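Local atomic coordinates of surface-associated protein CshB (Streptococcus gordonii, PDB entry 6YZG), a protein that is a cell-wall-anchored streptococcal surface adhesin whose non-repetitive domain 2, the part in this chain, probably takes part in binding host fibronectin. Residues 178-189 and 215-229. Residues are numbered along the deposited sequence; the frame is centred on the assembly and turned at random.
Sequences AYNVITKKMLDD and TVTGGLGSQVFGPNR. Unlike the reference sequence in segment 178-189: N180 (reference Thr).
Y179 drives its ring into the loop 215-220 and ends on the backbone of T217. Its CG sits between the backbone N and the carbonyl carbon (chi1 42°), which turns the ring toward that loop. Its OH donates to T217 O at 2.7 Å, and that oxygen lies in the ring plane, at the edge. The donor is tilted 19° from the carbonyl plane of T217. F225 comes from the opposite direction and packs one face of Y179 with its ring edge, an offset edge-to-face pair with planes 80° apart. A water sits over the other face, offset toward the rim. L220 CD1 touches the hydroxyl at 3.4 Å. The amide of N228 lies obliquely against the ring, with CG 3.7 Å from Y179 CD2. V181 is buried, and its CG2 reaches 3.4 Å from G218 N. N228 OD1 rests against V181 and is buried with no polar partner in the model.

The backbones join as a short antiparallel ladder. N180 and R229 form the hydrogen-bonded pair, and V181 and N228 the non-hydrogen-bonded pair. N180 N gives to R229 O, and R229 N returns the bond to N180 O. I182 N continues the ladder to P227 O at 3.3 Å, just after the cis peptide before P227. A water bridges I182 O and P227 O. Strand 180-181 thus pairs with 228-229, the end of the broken strand 224-229, whose earlier part pairs with 153-158, in a three-stranded sheet of non-repetitive domain 2.

The side chains of N180 and R229 run side by side, their amide and guanidinium planes nearly at right angles, with N180 ND2 3.5 Å from R229 CG. N180 ND2 also gives a weak hydrogen bond to M186 SD. R229 NE is hydrogen-bonded to A148 O.

The looser side is at T215 and the exposed V216. T183 CG2 only brushes T215 CB at 4.2 Å. The water over Y179 links Y179 O to V216 O. Another on V181 O reaches T215 O weakly. T215 OG1 is hydrogen-bonded to the backbone O of N289 of the second subunit.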
loop_
_atom_site.group_PDB
_atom_site.type_symbol
_atom_site.label_atom_id
_atom_site.label_comp_id
_atom_site.label_asym_id
_atom_site.label_seq_id
_atom_site.Cartn_x
_atom_site.Cartn_y
_atom_site.Cartn_z
ATOM N N ALA A 178 -7.020 10.447 11.848
ATOM C CA ALA A 178 -7.972 9.593 11.087
ATOM C C ALA A 178 -7.419 9.023 9.766
ATOM O O ALA A 178 -7.881 7.943 9.394
ATOM C CB ALA A 178 -9.207 10.405 10.835
ATOM N N TYR A 179 -6.608 9.777 8.997
ATOM C CA TYR A 179 -5.913 9.388 7.714
ATOM C C TYR A 179 -4.575 10.140 7.779
ATOM O O TYR A 179 -4.438 10.976 8.675
ATOM C CB TYR A 179 -6.631 9.754 6.383
ATOM C CG TYR A 179 -7.230 11.134 6.429
ATOM C CD1 TYR A 179 -8.505 11.308 6.921
ATOM C CD2 TYR A 179 -6.478 12.272 6.164
ATOM C CE1 TYR A 179 -9.016 12.558 7.223
ATOM C CE2 TYR A 179 -6.990 13.524 6.429
ATOM C CZ TYR A 179 -8.280 13.684 6.918
ATOM O OH TYR A 179 -8.760 14.888 7.255
ATOM N N ASN A 180 -3.725 10.002 6.764
ATOM C CA ASN A 180 -2.428 10.710 6.771
ATOM C C ASN A 180 -2.304 11.763 5.642
ATOM O O ASN A 180 -2.404 11.420 4.522
ATOM C CB ASN A 180 -1.326 9.658 6.697
ATOM C CG ASN A 180 0.009 10.312 6.555
ATOM O OD1 ASN A 180 0.400 11.095 7.398
ATOM N ND2 ASN A 180 0.666 10.060 5.450
ATOM N N VAL A 181 -2.068 13.023 5.984
ATOM C CA VAL A 181 -1.853 14.104 5.005
ATOM C C VAL A 181 -0.434 13.984 4.434
ATOM O O VAL A 181 0.507 13.857 5.232
ATOM C CB VAL A 181 -2.085 15.477 5.642
ATOM C CG1 VAL A 181 -1.944 16.575 4.604
ATOM C CG2 VAL A 181 -3.430 15.484 6.357
ATOM N N ILE A 182 -0.250 13.990 3.124
ATOM C CA ILE A 182 1.103 13.861 2.549
ATOM C C ILE A 182 1.812 15.182 2.748
ATOM O O ILE A 182 1.314 16.245 2.326
ATOM C CB ILE A 182 1.064 13.476 1.054
ATOM C CG1 ILE A 182 0.336 12.165 0.861
ATOM C CG2 ILE A 182 2.460 13.431 0.483
ATOM C CD1 ILE A 182 0.067 11.732 -0.580
ATOM N N THR A 183 3.008 15.101 3.321
ATOM C CA THR A 183 3.848 16.275 3.502
ATOM C C THR A 183 5.064 16.260 2.586
ATOM O O THR A 183 5.386 15.203 1.992
ATOM C CB THR A 183 4.322 16.342 4.953
ATOM O OG1 THR A 183 5.174 15.224 5.171
ATOM C CG2 THR A 183 3.183 16.327 5.942
ATOM N N LYS A 184 5.682 17.428 2.455
ATOM C CA LYS A 184 6.923 17.539 1.668
ATOM C C LYS A 184 7.967 16.552 2.180
ATOM O O LYS A 184 8.588 15.902 1.383
ATOM C CB LYS A 184 7.429 18.982 1.714
ATOM C CG LYS A 184 8.756 19.183 1.003
ATOM C CD LYS A 184 9.050 20.613 0.661
ATOM C CE LYS A 184 10.196 20.707 -0.330
ATOM N NZ LYS A 184 10.516 22.112 -0.663
ATOM N N LYS A 185 8.120 16.419 3.493
ATOM C CA LYS A 185 9.080 15.445 4.049
ATOM C C LYS A 185 8.749 14.028 3.618
ATOM O O LYS A 185 9.642 13.262 3.190
ATOM C CB LYS A 185 9.082 15.589 5.580
ATOM C CG LYS A 185 10.046 14.589 6.231
ATOM C CD LYS A 185 10.114 14.691 7.734
ATOM C CE LYS A 185 11.443 14.216 8.282
ATOM N NZ LYS A 185 11.806 12.879 7.752
ATOM N N MET A 186 7.484 13.624 3.659
ATOM C CA MET A 186 7.102 12.260 3.271
ATOM C C MET A 186 7.408 12.031 1.780
ATOM O O MET A 186 7.841 10.924 1.381
ATOM C CB MET A 186 5.609 12.028 3.482
ATOM C CG MET A 186 5.226 11.834 4.919
ATOM S SD MET A 186 3.405 12.002 5.109
ATOM C CE MET A 186 3.301 12.248 6.878
ATOM N N LEU A 187 7.105 13.027 0.962
ATOM C CA LEU A 187 7.310 12.936 -0.500
ATOM C C LEU A 187 8.826 12.815 -0.781
ATOM O O LEU A 187 9.206 11.952 -1.578
ATOM C CB LEU A 187 6.636 14.151 -1.162
ATOM C CG LEU A 187 6.780 14.233 -2.665
ATOM C CD1 LEU A 187 6.260 12.990 -3.377
ATOM C CD2 LEU A 187 6.092 15.497 -3.154
ATOM N N ASP A 188 9.655 13.617 -0.109
ATOM C CA ASP A 188 11.126 13.639 -0.343
ATOM C C ASP A 188 11.709 12.340 0.196
ATOM O O ASP A 188 12.598 11.775 -0.536
ATOM C CB ASP A 188 11.745 14.913 0.206
ATOM C CG ASP A 188 11.527 16.113 -0.689
ATOM O OD1 ASP A 188 11.346 15.919 -1.932
ATOM O OD2 ASP A 188 11.583 17.208 -0.173
ATOM N N ASP A 189 11.218 11.835 1.341
ATOM C CA ASP A 189 11.672 10.525 1.879
ATOM C C ASP A 189 11.327 9.425 0.880
ATOM O O ASP A 189 12.177 8.556 0.625
ATOM C CB ASP A 189 11.097 10.211 3.250
ATOM C CG ASP A 189 11.671 11.078 4.357
ATOM O OD1 ASP A 189 12.670 11.822 4.093
ATOM O OD2 ASP A 189 11.078 11.059 5.468
ATOM N N THR A 215 -1.191 20.646 6.799
ATOM C CA THR A 215 -0.535 19.341 7.103
ATOM C C THR A 215 -1.218 18.576 8.228
ATOM O O THR A 215 -0.944 17.361 8.396
ATOM C CB THR A 215 0.953 19.517 7.452
ATOM O OG1 THR A 215 1.070 20.102 8.749
ATOM C CG2 THR A 215 1.645 20.335 6.418
ATOM N N VAL A 216 -2.191 19.174 8.925
ATOM C CA VAL A 216 -2.852 18.529 10.067
ATOM C C VAL A 216 -4.079 17.762 9.624
ATOM O O VAL A 216 -4.253 16.617 9.972
ATOM C CB VAL A 216 -3.199 19.541 11.164
ATOM C CG1 VAL A 216 -3.992 18.913 12.302
ATOM C CG2 VAL A 216 -1.936 20.220 11.621
ATOM N N THR A 217 -4.965 18.440 8.856
ATOM C CA THR A 217 -6.224 17.803 8.437
ATOM C C THR A 217 -6.303 17.628 6.915
ATOM O O THR A 217 -7.240 16.939 6.461
ATOM C CB THR A 217 -7.485 18.536 8.915
ATOM O OG1 THR A 217 -7.803 19.637 8.037
ATOM C CG2 THR A 217 -7.375 18.936 10.366
ATOM N N GLY A 218 -5.408 18.233 6.144
ATOM C CA GLY A 218 -5.455 18.039 4.681
ATOM C C GLY A 218 -6.609 18.750 4.030
ATOM O O GLY A 218 -6.968 18.401 2.873
ATOM N N GLY A 219 -7.203 19.743 4.683
ATOM C CA GLY A 219 -8.161 20.626 4.056
ATOM C C GLY A 219 -9.577 20.538 4.582
ATOM O O GLY A 219 -10.481 21.154 3.988
ATOM N N LEU A 220 -9.834 19.883 5.706
ATOM C CA LEU A 220 -11.188 19.910 6.278
ATOM C C LEU A 220 -11.548 21.366 6.577
ATOM O O LEU A 220 -10.708 22.150 7.060
ATOM C CB LEU A 220 -11.285 19.094 7.565
ATOM C CG LEU A 220 -10.998 17.631 7.392
ATOM C CD1 LEU A 220 -11.100 16.903 8.740
ATOM C CD2 LEU A 220 -11.905 16.943 6.379
ATOM N N GLY A 221 -12.794 21.736 6.308
ATOM C CA GLY A 221 -13.210 23.105 6.533
ATOM C C GLY A 221 -12.629 24.070 5.540
ATOM O O GLY A 221 -12.488 25.302 5.882
ATOM N N SER A 222 -12.166 23.588 4.408
ATOM C CA SER A 222 -11.797 24.387 3.248
ATOM C C SER A 222 -12.427 23.751 2.023
ATOM O O SER A 222 -13.016 22.672 2.140
ATOM C CB SER A 222 -10.273 24.467 3.062
ATOM O OG SER A 222 -9.752 23.309 2.444
ATOM N N GLN A 223 -12.211 24.357 0.881
ATOM C CA GLN A 223 -12.803 23.846 -0.368
ATOM C C GLN A 223 -11.812 22.976 -1.150
ATOM O O GLN A 223 -12.178 22.555 -2.269
ATOM C CB GLN A 223 -13.391 24.982 -1.204
ATOM C CG GLN A 223 -14.630 25.596 -0.598
ATOM C CD GLN A 223 -15.274 26.709 -1.383
ATOM O OE1 GLN A 223 -16.529 26.813 -1.446
ATOM N NE2 GLN A 223 -14.478 27.549 -1.956
ATOM N N VAL A 224 -10.663 22.630 -0.579
ATOM C CA VAL A 224 -9.665 21.760 -1.230
ATOM C C VAL A 224 -9.259 20.679 -0.255
ATOM O O VAL A 224 -8.737 21.014 0.823
ATOM C CB VAL A 224 -8.448 22.591 -1.667
ATOM C CG1 VAL A 224 -7.476 21.687 -2.430
ATOM C CG2 VAL A 224 -8.887 23.778 -2.499
ATOM N N PHE A 225 -9.450 19.408 -0.570
ATOM C CA PHE A 225 -9.102 18.265 0.274
ATOM C C PHE A 225 -8.072 17.383 -0.391
ATOM O O PHE A 225 -8.194 17.076 -1.574
ATOM C CB PHE A 225 -10.335 17.415 0.577
ATOM C CG PHE A 225 -10.121 16.328 1.588
ATOM C CD1 PHE A 225 -9.836 16.623 2.913
ATOM C CD2 PHE A 225 -10.164 15.000 1.213
ATOM C CE1 PHE A 225 -9.632 15.593 3.833
ATOM C CE2 PHE A 225 -9.972 13.978 2.135
ATOM C CZ PHE A 225 -9.677 14.300 3.418
ATOM N N GLY A 226 -7.092 16.998 0.407
ATOM C CA GLY A 226 -6.039 16.104 -0.077
ATOM C C GLY A 226 -4.844 16.873 -0.606
ATOM O O GLY A 226 -4.880 18.054 -0.656
ATOM N N PRO A 227 -3.822 16.185 -1.120
ATOM C CA PRO A 227 -3.781 14.742 -1.182
ATOM C C PRO A 227 -3.359 14.038 0.113
ATOM O O PRO A 227 -2.546 14.456 0.810
ATOM C CB PRO A 227 -2.752 14.506 -2.303
ATOM C CG PRO A 227 -1.796 15.630 -2.106
ATOM C CD PRO A 227 -2.698 16.803 -1.790
ATOM N N ASN A 228 -4.001 12.915 0.343
ATOM C CA ASN A 228 -3.697 12.089 1.524
ATOM C C ASN A 228 -3.434 10.632 1.156
ATOM O O ASN A 228 -3.468 10.262 0.022
ATOM C CB ASN A 228 -4.939 11.959 2.391
ATOM C CG ASN A 228 -5.543 13.287 2.747
ATOM O OD1 ASN A 228 -4.886 14.148 3.274
ATOM N ND2 ASN A 228 -6.809 13.439 2.422
ATOM N N ARG A 229 -3.211 9.853 2.215
ATOM C CA ARG A 229 -3.140 8.370 2.162
ATOM C C ARG A 229 -3.780 7.804 3.430
ATOM O O ARG A 229 -3.663 8.385 4.482
ATOM C CB ARG A 229 -1.743 7.872 1.829
ATOM C CG ARG A 229 -0.607 8.456 2.646
ATOM C CD ARG A 229 0.670 7.966 2.040
ATOM N NE ARG A 229 0.578 6.567 1.680
ATOM C CZ ARG A 229 1.298 5.625 2.254
ATOM N NH1 ARG A 229 1.166 4.365 1.893
ATOM N NH2 ARG A 229 2.167 5.974 3.178
HETATM O O HOH W 1 -5.439 13.557 9.646
HETATM O O HOH W 2 0.916 14.595 7.931
HETATM O O HOH W 3 -1.032 16.814 1.029
#